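PDB 3SFW: dihydropyrimidinase from Brevibacillus agri, which probably catalyses the zinc-dependent, reversible hydrolytic ring opening of dihydropyrimidines to N-carbamoyl-beta-amino acids. Local coordinates for residues 116-121 against 430-435; 164-169 against 180-185; 191-196 against 211-216; 299-304 against 347-352; 325-330 against 334-339. One frame throughout, in Å; residues are numbered along the deposited sequence.

Interaction 1 (116-121 against 430-435); sequences AVIDYG and VLSRGA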
# COMPACT_ATOMS: atom_id res chain seq x y z
N ALA A 116 4.89 24.76 -39.76
CA ALA A 116 3.82 23.89 -39.18
C ALA A 116 2.50 23.95 -39.97
O ALA A 116 2.12 25.04 -40.47
CB ALA A 116 3.56 24.33 -37.68
N VAL A 117 1.87 22.78 -40.18
CA VAL A 117 0.63 22.71 -40.97
C VAL A 117 -0.57 22.61 -40.05
O VAL A 117 -1.70 22.79 -40.49
CB VAL A 117 0.62 21.54 -41.97
CG1 VAL A 117 1.92 21.59 -42.84
CG2 VAL A 117 0.53 20.18 -41.25
N ILE A 118 -0.30 22.39 -38.76
CA ILE A 118 -1.35 22.44 -37.74
C ILE A 118 -0.81 23.15 -36.52
O ILE A 118 0.35 23.60 -36.49
CB ILE A 118 -1.87 21.03 -37.34
CG1 ILE A 118 -0.71 20.06 -37.19
CG2 ILE A 118 -2.75 20.43 -38.42
CD1 ILE A 118 -0.35 19.68 -35.88
N ASP A 119 -1.68 23.38 -35.52
CA ASP A 119 -1.36 24.30 -34.46
C ASP A 119 -0.39 23.70 -33.44
O ASP A 119 -0.31 22.47 -33.31
CB ASP A 119 -2.62 24.78 -33.75
CG ASP A 119 -3.42 25.72 -34.62
OD1 ASP A 119 -2.99 25.95 -35.78
OD2 ASP A 119 -4.47 26.23 -34.17
N TYR A 120 0.34 24.56 -32.73
CA TYR A 120 1.42 24.06 -31.85
C TYR A 120 1.57 24.97 -30.64
O TYR A 120 1.50 26.21 -30.76
CB TYR A 120 2.77 23.96 -32.59
CG TYR A 120 3.20 25.26 -33.27
CD1 TYR A 120 2.69 25.62 -34.54
CD2 TYR A 120 4.13 26.13 -32.65
CE1 TYR A 120 3.00 26.88 -35.13
CE2 TYR A 120 4.46 27.36 -33.22
CZ TYR A 120 3.93 27.71 -34.48
OH TYR A 120 4.27 28.94 -35.02
N GLY A 121 1.93 24.36 -29.51
CA GLY A 121 2.40 25.14 -28.40
C GLY A 121 3.78 24.65 -28.06
O GLY A 121 4.30 23.69 -28.70
N VAL A 430 -9.14 15.59 -42.05
CA VAL A 430 -8.70 16.31 -40.85
C VAL A 430 -8.85 17.79 -41.12
O VAL A 430 -8.27 18.33 -42.08
CB VAL A 430 -7.24 15.98 -40.53
CG1 VAL A 430 -6.74 16.77 -39.30
CG2 VAL A 430 -7.05 14.48 -40.34
N LEU A 431 -9.65 18.46 -40.29
CA LEU A 431 -9.77 19.93 -40.35
C LEU A 431 -9.00 20.55 -39.19
O LEU A 431 -9.04 20.02 -38.05
CB LEU A 431 -11.23 20.33 -40.21
CG LEU A 431 -12.09 19.83 -41.40
CD1 LEU A 431 -13.32 19.10 -40.88
CD2 LEU A 431 -12.52 21.02 -42.31
N SER A 432 -8.37 21.68 -39.48
CA SER A 432 -7.68 22.51 -38.46
C SER A 432 -8.22 23.95 -38.57
O SER A 432 -8.10 24.56 -39.64
CB SER A 432 -6.17 22.46 -38.67
OG SER A 432 -5.52 23.46 -37.88
N ARG A 433 -8.88 24.45 -37.53
CA ARG A 433 -9.53 25.78 -37.61
C ARG A 433 -10.40 25.92 -38.88
O ARG A 433 -10.37 26.93 -39.57
CB ARG A 433 -8.49 26.91 -37.45
CG ARG A 433 -8.10 27.15 -35.96
CD ARG A 433 -7.00 28.23 -35.71
NE ARG A 433 -5.70 27.84 -36.25
CZ ARG A 433 -5.29 28.05 -37.51
NH1 ARG A 433 -5.87 28.94 -38.30
NH2 ARG A 433 -4.14 27.48 -37.91
N GLY A 434 -11.17 24.87 -39.16
CA GLY A 434 -12.19 24.89 -40.21
C GLY A 434 -11.64 24.71 -41.63
O GLY A 434 -12.41 24.68 -42.59
N ALA A 435 -10.32 24.63 -41.78
CA ALA A 435 -9.73 24.35 -43.10
C ALA A 435 -9.23 22.92 -43.15
O ALA A 435 -8.56 22.45 -42.23
CB ALA A 435 -8.57 25.35 -43.43
O HOH W 1 -3.64 24.63 -39.58
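Ser432 makes the first contact with 116-121. Its CB lies 4.0 Å from Ile118 CG2. Its OG stands anti to the backbone N (chi1 168°) and accepts a hydrogen bond from a water. The same water donates to Val117 O, 2.8 Å away, and so links the serine to the backbone of the other segment. Ser432 also starts a type I' turn that runs to Ala435. This turn closes a beta hairpin between strands 422-432 and 435-439. The hairpin lies beside the start of strand 119-124, a strand of the TIM barrel typical of amidohydrolases. Arg433 follows and reaches back to Asp119. It grips the carboxylate side-on: NE lies 2.9 Å from Asp119 OD2, and NH2 lies 2.9 Å from Asp119 OD1. Both oxygens use their syn lone pairs. The guanidinium and carboxylate planes are only 2° apart, so the two bonds fix the rotation of both groups. Each charge has further partners. Lys382 pairs with Asp119 OD2, and the backbone N of Arg451 bonds to OD1. Arg433 also pairs with Glu26 and bonds to Ala449 O. Gly434 holds the third position of the turn with a positive phi of 80°, which suits glycine.

Interaction 2 (164-169 against 180-185); sequences ETLFKT and VQVHAE. With ZN (zinc ion), chain D.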
# COMPACT_ATOMS: atom_id res chain seq x y z
N GLU A 164 17.62 20.27 -6.23
CA GLU A 164 17.50 21.73 -6.04
C GLU A 164 16.75 22.41 -7.21
O GLU A 164 15.80 23.20 -6.98
CB GLU A 164 18.90 22.34 -5.83
CG GLU A 164 18.88 23.87 -5.81
CD GLU A 164 20.29 24.49 -5.61
OE1 GLU A 164 20.34 25.72 -5.43
OE2 GLU A 164 21.31 23.78 -5.61
N THR A 165 17.11 22.07 -8.44
CA THR A 165 16.42 22.64 -9.59
C THR A 165 14.95 22.24 -9.61
O THR A 165 14.06 23.08 -9.85
CB THR A 165 17.13 22.28 -10.89
OG1 THR A 165 18.38 22.97 -10.91
CG2 THR A 165 16.33 22.72 -12.08
N LEU A 166 14.68 20.97 -9.37
CA LEU A 166 13.30 20.49 -9.50
C LEU A 166 12.45 21.09 -8.39
O LEU A 166 11.34 21.58 -8.64
CB LEU A 166 13.25 18.94 -9.49
CG LEU A 166 11.83 18.34 -9.38
CD1 LEU A 166 10.97 18.83 -10.57
CD2 LEU A 166 11.93 16.80 -9.36
N PHE A 167 12.96 21.16 -7.17
CA PHE A 167 12.13 21.70 -6.07
C PHE A 167 11.85 23.21 -6.23
O PHE A 167 10.71 23.66 -6.10
CB PHE A 167 12.83 21.45 -4.73
CG PHE A 167 11.96 21.75 -3.54
CD1 PHE A 167 12.43 22.56 -2.53
CD2 PHE A 167 10.68 21.19 -3.42
CE1 PHE A 167 11.64 22.82 -1.39
CE2 PHE A 167 9.88 21.44 -2.31
CZ PHE A 167 10.38 22.23 -1.26
N LYS A 168 12.89 23.98 -6.55
CA LYS A 168 12.73 25.40 -6.85
C LYS A 168 11.76 25.65 -8.01
O LYS A 168 10.93 26.57 -7.94
CB LYS A 168 14.10 26.01 -7.15
CG LYS A 168 14.93 26.17 -5.89
CD LYS A 168 16.28 26.81 -6.26
CE LYS A 168 17.02 27.25 -5.01
NZ LYS A 168 18.26 28.02 -5.43
N THR A 169 11.82 24.79 -9.03
CA THR A 169 10.97 24.98 -10.20
C THR A 169 9.52 24.71 -9.81
O THR A 169 8.60 25.46 -10.20
CB THR A 169 11.40 24.08 -11.35
OG1 THR A 169 12.73 24.42 -11.72
CG2 THR A 169 10.46 24.23 -12.57
N VAL A 180 4.48 21.41 -13.84
CA VAL A 180 5.86 20.90 -13.99
C VAL A 180 5.75 19.46 -14.52
O VAL A 180 5.10 18.63 -13.92
CB VAL A 180 6.64 20.92 -12.66
CG1 VAL A 180 8.04 20.29 -12.86
CG2 VAL A 180 6.84 22.39 -12.20
N GLN A 181 6.44 19.22 -15.64
CA GLN A 181 6.57 17.90 -16.25
C GLN A 181 7.90 17.31 -15.82
O GLN A 181 8.90 18.03 -15.80
CB GLN A 181 6.61 18.06 -17.73
CG GLN A 181 5.27 18.50 -18.32
CD GLN A 181 5.47 19.00 -19.72
OE1 GLN A 181 5.02 18.38 -20.71
NE2 GLN A 181 6.15 20.08 -19.83
N VAL A 182 7.94 16.01 -15.53
CA VAL A 182 9.24 15.36 -15.36
C VAL A 182 9.44 14.20 -16.31
O VAL A 182 8.57 13.36 -16.42
CB VAL A 182 9.43 14.89 -13.90
CG1 VAL A 182 10.48 13.88 -13.80
CG2 VAL A 182 9.69 16.09 -12.98
N HIS A 183 10.68 14.04 -16.79
CA HIS A 183 11.20 12.76 -17.29
C HIS A 183 11.81 12.06 -16.07
O HIS A 183 12.87 12.48 -15.58
CB HIS A 183 12.31 12.99 -18.37
CG HIS A 183 12.97 11.71 -18.82
ND1 HIS A 183 12.91 11.24 -20.12
CD2 HIS A 183 13.67 10.78 -18.11
CE1 HIS A 183 13.58 10.10 -20.19
NE2 HIS A 183 14.03 9.79 -18.99
N ALA A 184 11.13 11.02 -15.56
CA ALA A 184 11.49 10.48 -14.23
C ALA A 184 12.23 9.15 -14.39
O ALA A 184 11.63 8.06 -14.28
CB ALA A 184 10.21 10.28 -13.35
N GLU A 185 13.55 9.22 -14.55
CA GLU A 185 14.43 8.04 -14.27
C GLU A 185 15.58 8.59 -13.46
O GLU A 185 16.05 9.73 -13.72
CB GLU A 185 15.02 7.44 -15.55
CG GLU A 185 14.00 6.90 -16.58
CD GLU A 185 14.69 6.49 -17.85
OE1 GLU A 185 15.12 7.40 -18.64
OE2 GLU A 185 14.91 5.25 -18.00
ZN ZN D . 11.75 11.78 -21.91
O HOH W 2 13.30 12.71 -22.97
O HOH W 3 12.77 10.22 -23.15
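Just beyond Val182, which packs on Leu166, comes the imidazole of His183. Both partners of this ring sit at its edges. The setting is a TIM barrel, with metal ligands just past the C-terminal end of strand 180-182. ND1 of His183 binds the zinc ion at 2.2 Å, and NE2 donates to Glu185 OE1 at 2.7 Å with a straight bond of 165°. The carboxylate oxygen lies near the ring plane; it is met on its anti side, 20° out of the carboxylate plane. Together the metal bond and the hydrogen bond set the turn of the ring. His239 and the carboxylated Lys150 bind the same zinc, and the His239 ring stands nearly upright to that of His183. Helix 163-176 leads into strand 180-182 and packs on its outer side. The helix and strand segments run nearly antiparallel, with axes 10.2 Å apart. Leu166 fills the gap between them. With CG anti to the backbone N (chi1 170°), its CD1 branch reaches Val182 CG2 at 3.9 Å and Val180 CG1 at 4.0 Å. The helix's other side meets the second subunit, where Phe167 packs on Val189. One turn beyond Leu166, the methyl CG2 of Thr169 rests 4.1 Å from Val180 CG2.

Interaction 3 (191-196 against 211-216); sequences DYLTKQ and TRPPEA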
# COMPACT_ATOMS: atom_id res chain seq x y z
N ASP A 191 23.60 6.34 -15.28
CA ASP A 191 24.99 6.66 -15.73
C ASP A 191 25.97 5.57 -15.29
O ASP A 191 26.80 5.10 -16.11
CB ASP A 191 25.45 8.03 -15.19
CG ASP A 191 26.80 8.48 -15.79
OD1 ASP A 191 27.81 8.50 -15.04
OD2 ASP A 191 26.83 8.87 -16.97
N TYR A 192 25.79 5.07 -14.06
CA TYR A 192 26.72 4.06 -13.50
C TYR A 192 26.49 2.74 -14.20
O TYR A 192 27.45 2.14 -14.71
CB TYR A 192 26.50 3.84 -12.00
CG TYR A 192 27.45 2.78 -11.47
CD1 TYR A 192 28.78 3.10 -11.20
CD2 TYR A 192 27.06 1.45 -11.46
CE1 TYR A 192 29.68 2.10 -10.78
CE2 TYR A 192 27.95 0.44 -11.08
CZ TYR A 192 29.24 0.78 -10.71
OH TYR A 192 30.10 -0.24 -10.36
N LEU A 193 25.22 2.35 -14.35
CA LEU A 193 24.92 1.07 -15.04
C LEU A 193 25.39 1.03 -16.48
O LEU A 193 25.87 -0.01 -16.95
CB LEU A 193 23.44 0.70 -14.94
CG LEU A 193 22.92 0.45 -13.50
CD1 LEU A 193 21.37 0.18 -13.56
CD2 LEU A 193 23.64 -0.73 -12.76
N THR A 194 25.22 2.12 -17.23
CA THR A 194 25.62 2.09 -18.65
C THR A 194 27.14 1.98 -18.76
O THR A 194 27.63 1.28 -19.63
CB THR A 194 25.19 3.31 -19.46
OG1 THR A 194 25.88 4.47 -18.99
CG2 THR A 194 23.68 3.53 -19.39
N LYS A 195 27.85 2.63 -17.86
CA LYS A 195 29.30 2.57 -17.85
C LYS A 195 29.82 1.19 -17.48
O LYS A 195 30.76 0.68 -18.11
CB LYS A 195 29.88 3.65 -16.95
CG LYS A 195 29.91 4.99 -17.68
CD LYS A 195 30.24 6.12 -16.78
CE LYS A 195 30.29 7.40 -17.61
NZ LYS A 195 30.16 8.58 -16.74
N GLN A 196 29.16 0.55 -16.53
CA GLN A 196 29.48 -0.81 -16.13
C GLN A 196 29.22 -1.77 -17.29
O GLN A 196 30.05 -2.66 -17.61
CB GLN A 196 28.65 -1.20 -14.92
CG GLN A 196 28.68 -2.67 -14.54
CD GLN A 196 27.83 -2.96 -13.29
OE1 GLN A 196 28.26 -2.67 -12.16
NE2 GLN A 196 26.62 -3.47 -13.49
N THR A 211 20.18 -1.41 -18.57
CA THR A 211 20.89 -0.42 -17.78
C THR A 211 19.93 0.69 -17.27
O THR A 211 20.38 1.65 -16.61
CB THR A 211 22.00 0.27 -18.62
OG1 THR A 211 21.46 0.78 -19.85
CG2 THR A 211 23.16 -0.73 -18.96
N ARG A 212 18.65 0.57 -17.62
CA ARG A 212 17.62 1.49 -17.05
C ARG A 212 16.45 0.73 -16.41
O ARG A 212 15.32 0.82 -16.90
CB ARG A 212 17.06 2.41 -18.14
CG ARG A 212 18.13 2.85 -19.14
CD ARG A 212 17.49 3.64 -20.30
NE ARG A 212 17.19 5.03 -19.95
CZ ARG A 212 18.03 6.06 -20.13
NH1 ARG A 212 19.25 5.87 -20.68
NH2 ARG A 212 17.63 7.31 -19.85
N PRO A 213 16.70 0.02 -15.29
CA PRO A 213 15.63 -0.87 -14.78
C PRO A 213 14.42 -0.10 -14.29
O PRO A 213 14.53 1.10 -13.95
CB PRO A 213 16.29 -1.59 -13.60
CG PRO A 213 17.75 -1.29 -13.67
CD PRO A 213 17.88 0.01 -14.40
N PRO A 214 13.26 -0.76 -14.23
CA PRO A 214 12.03 -0.01 -13.87
C PRO A 214 12.09 0.61 -12.50
O PRO A 214 11.44 1.62 -12.24
CB PRO A 214 10.92 -1.08 -13.95
CG PRO A 214 11.62 -2.39 -14.16
CD PRO A 214 12.99 -2.14 -14.68
N GLU A 215 12.83 -0.02 -11.57
CA GLU A 215 13.00 0.54 -10.25
C GLU A 215 13.58 1.96 -10.29
O GLU A 215 13.28 2.74 -9.41
CB GLU A 215 13.86 -0.38 -9.39
CG GLU A 215 13.16 -1.74 -9.08
CD GLU A 215 13.23 -2.85 -10.19
OE1 GLU A 215 13.89 -2.71 -11.25
OE2 GLU A 215 12.57 -3.90 -9.97
N ALA A 216 14.40 2.25 -11.30
CA ALA A 216 15.03 3.59 -11.45
C ALA A 216 13.98 4.64 -11.87
O ALA A 216 14.08 5.83 -11.52
CB ALA A 216 16.17 3.52 -12.51
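Leu193 meets Thr211 and Pro213 together. Its CB lies 3.6 Å from Thr211 O, and its CD1 lies 3.5 Å from the same oxygen. Leucine carbons therefore cover this carbonyl, which is buried and has no hydrogen-bond partner in the model. The CD1 branch goes on to the proline ring and touches Pro213 CD at 3.6 Å. The backbone of Leu193 takes part as well, since its carbonyl O lies 3.5 Å from Thr211 CG2. Helix 187-199 follows barrel strand 180-182. The loop residues Thr211 to Pro213 lead into helix 214-230, which packs outside the TIM barrel. The contact joins two parts of the long connection between strands 180-182 and 234-237. It also lies at a subunit interface: Phe167 of the second subunit packs on Leu193, and Leu230 of that subunit packs on Pro213. Thr194 comes next and crosses Thr211 at about a right angle. Its chi1 of 66° turns the hydroxyl back to its own helix and leaves the methyl CG2 to face Thr211, 3.6 Å from Thr211 OG1. The meeting is a van der Waals one, methyl against hydroxyl; Thr211 OG1 has its hydrogen bond with Tyr207 O.

Interaction 4 (299-304 against 347-352); sequences VLWSAL and TILFSE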
# COMPACT_ATOMS: atom_id res chain seq x y z
N VAL A 299 -1.05 -3.17 -16.90
CA VAL A 299 -1.11 -2.23 -15.78
C VAL A 299 -1.30 -0.78 -16.31
O VAL A 299 -2.10 -0.02 -15.76
CB VAL A 299 0.12 -2.34 -14.89
CG1 VAL A 299 0.00 -1.36 -13.66
CG2 VAL A 299 0.30 -3.80 -14.34
N LEU A 300 -0.59 -0.42 -17.38
CA LEU A 300 -0.83 0.90 -18.04
C LEU A 300 -2.28 1.06 -18.59
O LEU A 300 -2.94 2.10 -18.38
CB LEU A 300 0.18 1.14 -19.18
CG LEU A 300 1.64 1.18 -18.73
CD1 LEU A 300 2.52 1.19 -19.97
CD2 LEU A 300 1.96 2.42 -17.84
N TRP A 301 -2.79 0.02 -19.25
CA TRP A 301 -4.14 0.09 -19.78
C TRP A 301 -5.12 0.23 -18.64
O TRP A 301 -6.04 1.04 -18.73
CB TRP A 301 -4.50 -1.20 -20.57
CG TRP A 301 -3.93 -1.26 -22.01
CD1 TRP A 301 -3.07 -2.22 -22.54
CD2 TRP A 301 -4.27 -0.40 -23.08
NE1 TRP A 301 -2.86 -1.98 -23.88
CE2 TRP A 301 -3.57 -0.85 -24.24
CE3 TRP A 301 -5.11 0.72 -23.20
CZ2 TRP A 301 -3.72 -0.25 -25.47
CZ3 TRP A 301 -5.21 1.35 -24.42
CH2 TRP A 301 -4.55 0.85 -25.54
N SER A 302 -4.93 -0.55 -17.57
CA SER A 302 -5.80 -0.44 -16.36
C SER A 302 -5.78 0.99 -15.80
O SER A 302 -6.79 1.50 -15.33
CB SER A 302 -5.29 -1.38 -15.26
OG SER A 302 -5.62 -2.71 -15.56
N ALA A 303 -4.59 1.60 -15.79
CA ALA A 303 -4.44 2.92 -15.18
C ALA A 303 -5.18 3.95 -16.04
O ALA A 303 -5.78 4.89 -15.51
CB ALA A 303 -2.91 3.28 -15.07
N LEU A 304 -5.11 3.80 -17.37
CA LEU A 304 -5.93 4.69 -18.25
C LEU A 304 -7.44 4.45 -18.02
O LEU A 304 -8.20 5.41 -17.86
CB LEU A 304 -5.58 4.42 -19.75
CG LEU A 304 -4.16 4.87 -20.13
CD1 LEU A 304 -3.86 4.34 -21.56
CD2 LEU A 304 -4.07 6.44 -20.19
N THR A 347 -4.66 5.95 -33.92
CA THR A 347 -5.18 4.66 -34.42
C THR A 347 -4.84 3.48 -33.50
O THR A 347 -5.71 2.63 -33.24
CB THR A 347 -4.70 4.32 -35.86
OG1 THR A 347 -5.22 5.31 -36.75
CG2 THR A 347 -5.30 2.95 -36.28
N ILE A 348 -3.64 3.47 -32.94
CA ILE A 348 -3.27 2.42 -31.99
C ILE A 348 -4.16 2.45 -30.75
O ILE A 348 -4.62 1.41 -30.29
CB ILE A 348 -1.79 2.48 -31.63
CG1 ILE A 348 -0.98 2.10 -32.89
CG2 ILE A 348 -1.45 1.57 -30.46
CD1 ILE A 348 0.53 2.22 -32.69
N LEU A 349 -4.38 3.63 -30.21
CA LEU A 349 -5.25 3.75 -29.03
C LEU A 349 -6.68 3.29 -29.34
O LEU A 349 -7.32 2.63 -28.55
CB LEU A 349 -5.22 5.18 -28.44
CG LEU A 349 -4.09 5.39 -27.36
CD1 LEU A 349 -4.46 4.71 -26.08
CD2 LEU A 349 -2.74 4.86 -27.76
N PHE A 350 -7.16 3.60 -30.54
CA PHE A 350 -8.52 3.14 -30.90
C PHE A 350 -8.50 1.62 -31.08
O PHE A 350 -9.36 0.89 -30.56
CB PHE A 350 -8.97 3.81 -32.21
CG PHE A 350 -10.32 3.29 -32.68
CD1 PHE A 350 -11.50 3.70 -32.06
CD2 PHE A 350 -10.38 2.34 -33.68
CE1 PHE A 350 -12.75 3.19 -32.47
CE2 PHE A 350 -11.62 1.81 -34.10
CZ PHE A 350 -12.79 2.22 -33.47
N SER A 351 -7.55 1.13 -31.86
CA SER A 351 -7.61 -0.27 -32.29
C SER A 351 -7.22 -1.23 -31.16
O SER A 351 -7.81 -2.31 -31.01
CB SER A 351 -6.71 -0.47 -33.51
OG SER A 351 -6.93 -1.76 -34.09
N GLU A 352 -6.19 -0.89 -30.39
CA GLU A 352 -5.78 -1.78 -29.32
C GLU A 352 -6.52 -1.46 -28.05
O GLU A 352 -6.51 -2.27 -27.10
CB GLU A 352 -4.28 -1.67 -29.07
CG GLU A 352 -3.49 -2.35 -30.19
CD GLU A 352 -3.74 -3.86 -30.22
OE1 GLU A 352 -3.63 -4.51 -29.16
OE2 GLU A 352 -4.03 -4.40 -31.32
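Trp301 bridges the space to Leu349 and Glu352 almost alone. The two segments belong to helices 295-305 and 345-354 of the amidohydrolase TIM-barrel fold. Their backbones stay well apart: the nearest CA atoms, those of Trp301 and Glu352, are 9.9 Å from each other. The indole spans the gap with CZ2, CH2 and CZ3 of its six-membered ring. CG lies anti to the carbonyl carbon (chi1 -79°), which sends the ring out across the gap. One part of the contact is apolar and buried. Leu349 CD1 fits against the indole at an oblique angle, 3.8 Å from Trp301 CZ3 and 3.9 Å from Trp301 CH2. Leu268 of helix 265-269 touches both side chains and adds to this packing. The other part, at the partly exposed Glu352, is nearer to solvent. There the indole meets the base of Glu352 and not its charge. The Glu352 chain bends at chi2 (-65°), and its carboxylate plane is turned 51° from the indole. Its OE1 forms a salt bridge with Lys356. No hydrogen bond joins the two segments. Elsewhere on the first helix, Val299 and Ser302 pack on a third subunit. On the Glu352 side, Trp301 CZ2 lies 3.9 Å from Glu352 CB and 3.8 Å from Glu352 O.

Interaction 5 (325-330 against 334-339); sequences KELGRR and KIPNGG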
# COMPACT_ATOMS: atom_id res chain seq x y z
N LYS A 325 20.56 6.01 -36.31
CA LYS A 325 20.62 5.03 -35.24
C LYS A 325 22.01 4.33 -35.27
O LYS A 325 22.52 3.94 -34.22
CB LYS A 325 19.52 3.95 -35.37
CG LYS A 325 18.05 4.44 -35.05
CD LYS A 325 17.85 4.73 -33.55
CE LYS A 325 16.39 5.23 -33.25
NZ LYS A 325 16.23 5.40 -31.78
N GLU A 326 22.59 4.23 -36.46
CA GLU A 326 23.92 3.60 -36.65
C GLU A 326 25.07 4.33 -35.97
O GLU A 326 26.13 3.74 -35.74
CB GLU A 326 24.22 3.42 -38.14
CG GLU A 326 23.24 2.50 -38.87
CD GLU A 326 23.73 2.20 -40.30
OE1 GLU A 326 23.67 3.12 -41.16
OE2 GLU A 326 24.31 1.10 -40.48
N LEU A 327 24.85 5.56 -35.51
CA LEU A 327 25.85 6.18 -34.67
C LEU A 327 26.15 5.28 -33.47
O LEU A 327 27.24 5.37 -32.87
CB LEU A 327 25.39 7.57 -34.20
CG LEU A 327 25.26 8.60 -35.33
CD1 LEU A 327 24.53 9.82 -34.76
CD2 LEU A 327 26.67 9.02 -35.85
N GLY A 328 25.20 4.41 -33.11
CA GLY A 328 25.39 3.54 -31.94
C GLY A 328 25.83 2.09 -32.21
O GLY A 328 25.80 1.25 -31.31
N ARG A 329 26.20 1.77 -33.45
CA ARG A 329 26.78 0.45 -33.70
C ARG A 329 27.99 0.29 -32.80
O ARG A 329 28.91 1.15 -32.77
CB ARG A 329 27.19 0.32 -35.17
CG ARG A 329 26.06 -0.00 -36.07
CD ARG A 329 26.56 -0.50 -37.39
NE ARG A 329 25.46 -0.67 -38.33
CZ ARG A 329 24.78 -1.80 -38.47
NH1 ARG A 329 25.07 -2.84 -37.70
NH2 ARG A 329 23.79 -1.87 -39.36
N ARG A 330 28.01 -0.82 -32.07
CA ARG A 330 29.10 -1.11 -31.17
C ARG A 330 29.03 -0.42 -29.84
O ARG A 330 29.88 -0.64 -28.99
N LYS A 334 25.49 5.41 -27.62
CA LYS A 334 25.53 6.40 -28.69
C LYS A 334 24.41 6.27 -29.70
O LYS A 334 24.40 6.96 -30.71
CB LYS A 334 26.89 6.40 -29.40
CG LYS A 334 28.01 6.80 -28.43
CD LYS A 334 29.35 6.95 -29.16
CE LYS A 334 30.42 7.42 -28.15
NZ LYS A 334 31.76 6.94 -28.59
N ILE A 335 23.47 5.37 -29.45
CA ILE A 335 22.29 5.28 -30.35
C ILE A 335 21.38 6.47 -29.95
O ILE A 335 21.08 6.61 -28.78
CB ILE A 335 21.45 3.96 -30.12
CG1 ILE A 335 22.29 2.67 -30.36
CG2 ILE A 335 20.27 3.97 -31.03
CD1 ILE A 335 21.56 1.38 -29.89
N PRO A 336 21.10 7.38 -30.89
CA PRO A 336 20.23 8.50 -30.53
C PRO A 336 18.88 7.95 -30.06
O PRO A 336 18.32 7.03 -30.67
CB PRO A 336 20.10 9.31 -31.83
CG PRO A 336 20.56 8.33 -32.96
CD PRO A 336 21.60 7.49 -32.29
N ASN A 337 18.44 8.38 -28.88
CA ASN A 337 17.24 7.77 -28.23
C ASN A 337 15.96 8.43 -28.77
O ASN A 337 15.84 9.66 -28.79
CB ASN A 337 17.24 8.05 -26.71
CG ASN A 337 18.25 7.25 -25.92
OD1 ASN A 337 18.16 7.24 -24.71
ND2 ASN A 337 19.26 6.64 -26.57
N GLY A 338 15.00 7.62 -29.20
CA GLY A 338 13.70 8.16 -29.66
C GLY A 338 13.05 7.30 -30.71
O GLY A 338 13.74 6.66 -31.53
N GLY A 339 11.72 7.30 -30.73
CA GLY A 339 10.99 6.55 -31.78
C GLY A 339 10.07 7.39 -32.66
O GLY A 339 9.74 8.54 -32.29
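Lys325 and Ile335 cross at about a right angle, with Lys325 CD 3.6 Å from Ile335 CG2. They belong to the connection that follows helix 321-325 and leads to helix 345-354 in this TIM-barrel enzyme. The connection passes close to the dizinc site, and Gly338 lies about 8 Å from a zinc ion. The lysine chain bends at chi2 (-71°) and is extended beyond, so it passes over the isoleucine and brings NZ to the backbone of the second segment. There the buried ammonium is held by two carbonyls. It meets Pro336 O at 2.9 Å, nearly along the C=O axis. It meets Gly338 O at 2.8 Å, at a C=O...N angle of 141° and tilted 18° from the carbonyl plane. The grip ties the start of the loop to its later part. Gly338 is in turn bonded through its backbone to Val286, and Gly339 to Cys317. Beside the lysine, the Pro336 ring lies against its backbone, with CG 4.0 Å from Lys325 CA. Leu327 CB flanks the same proline. Leu327 O rests on the CB of Lys334, whose extended chain leads away. At Gly328, the point of closest backbone approach, Ile335 leaves no room for a side chain: Ile335 CG1 lies 3.6 Å from Gly328 CA.

In the fold
Interactions 1, 2 and 4 are buried, but their chemistry differs. Interaction 1 joins a barrel strand to a hairpin by paired charges. Interaction 2 packs a helix on a barrel strand and interaction 4 joins two helices, both largely through apolar side chains. Interaction 3 is only partly buried and is a van der Waals contact, with no hydrogen bond across. Like interaction 2, it touches the second subunit. These two meet directly: Glu185 OE1, hydrogen-bonded to the zinc ligand His183, forms a salt bridge with Arg212 NH2 at 2.8 Å. Interaction 5 has a buried centre with exposed flanks and is held by backbone carbonyls. Its nearest atoms come about 4 Å from interaction 3.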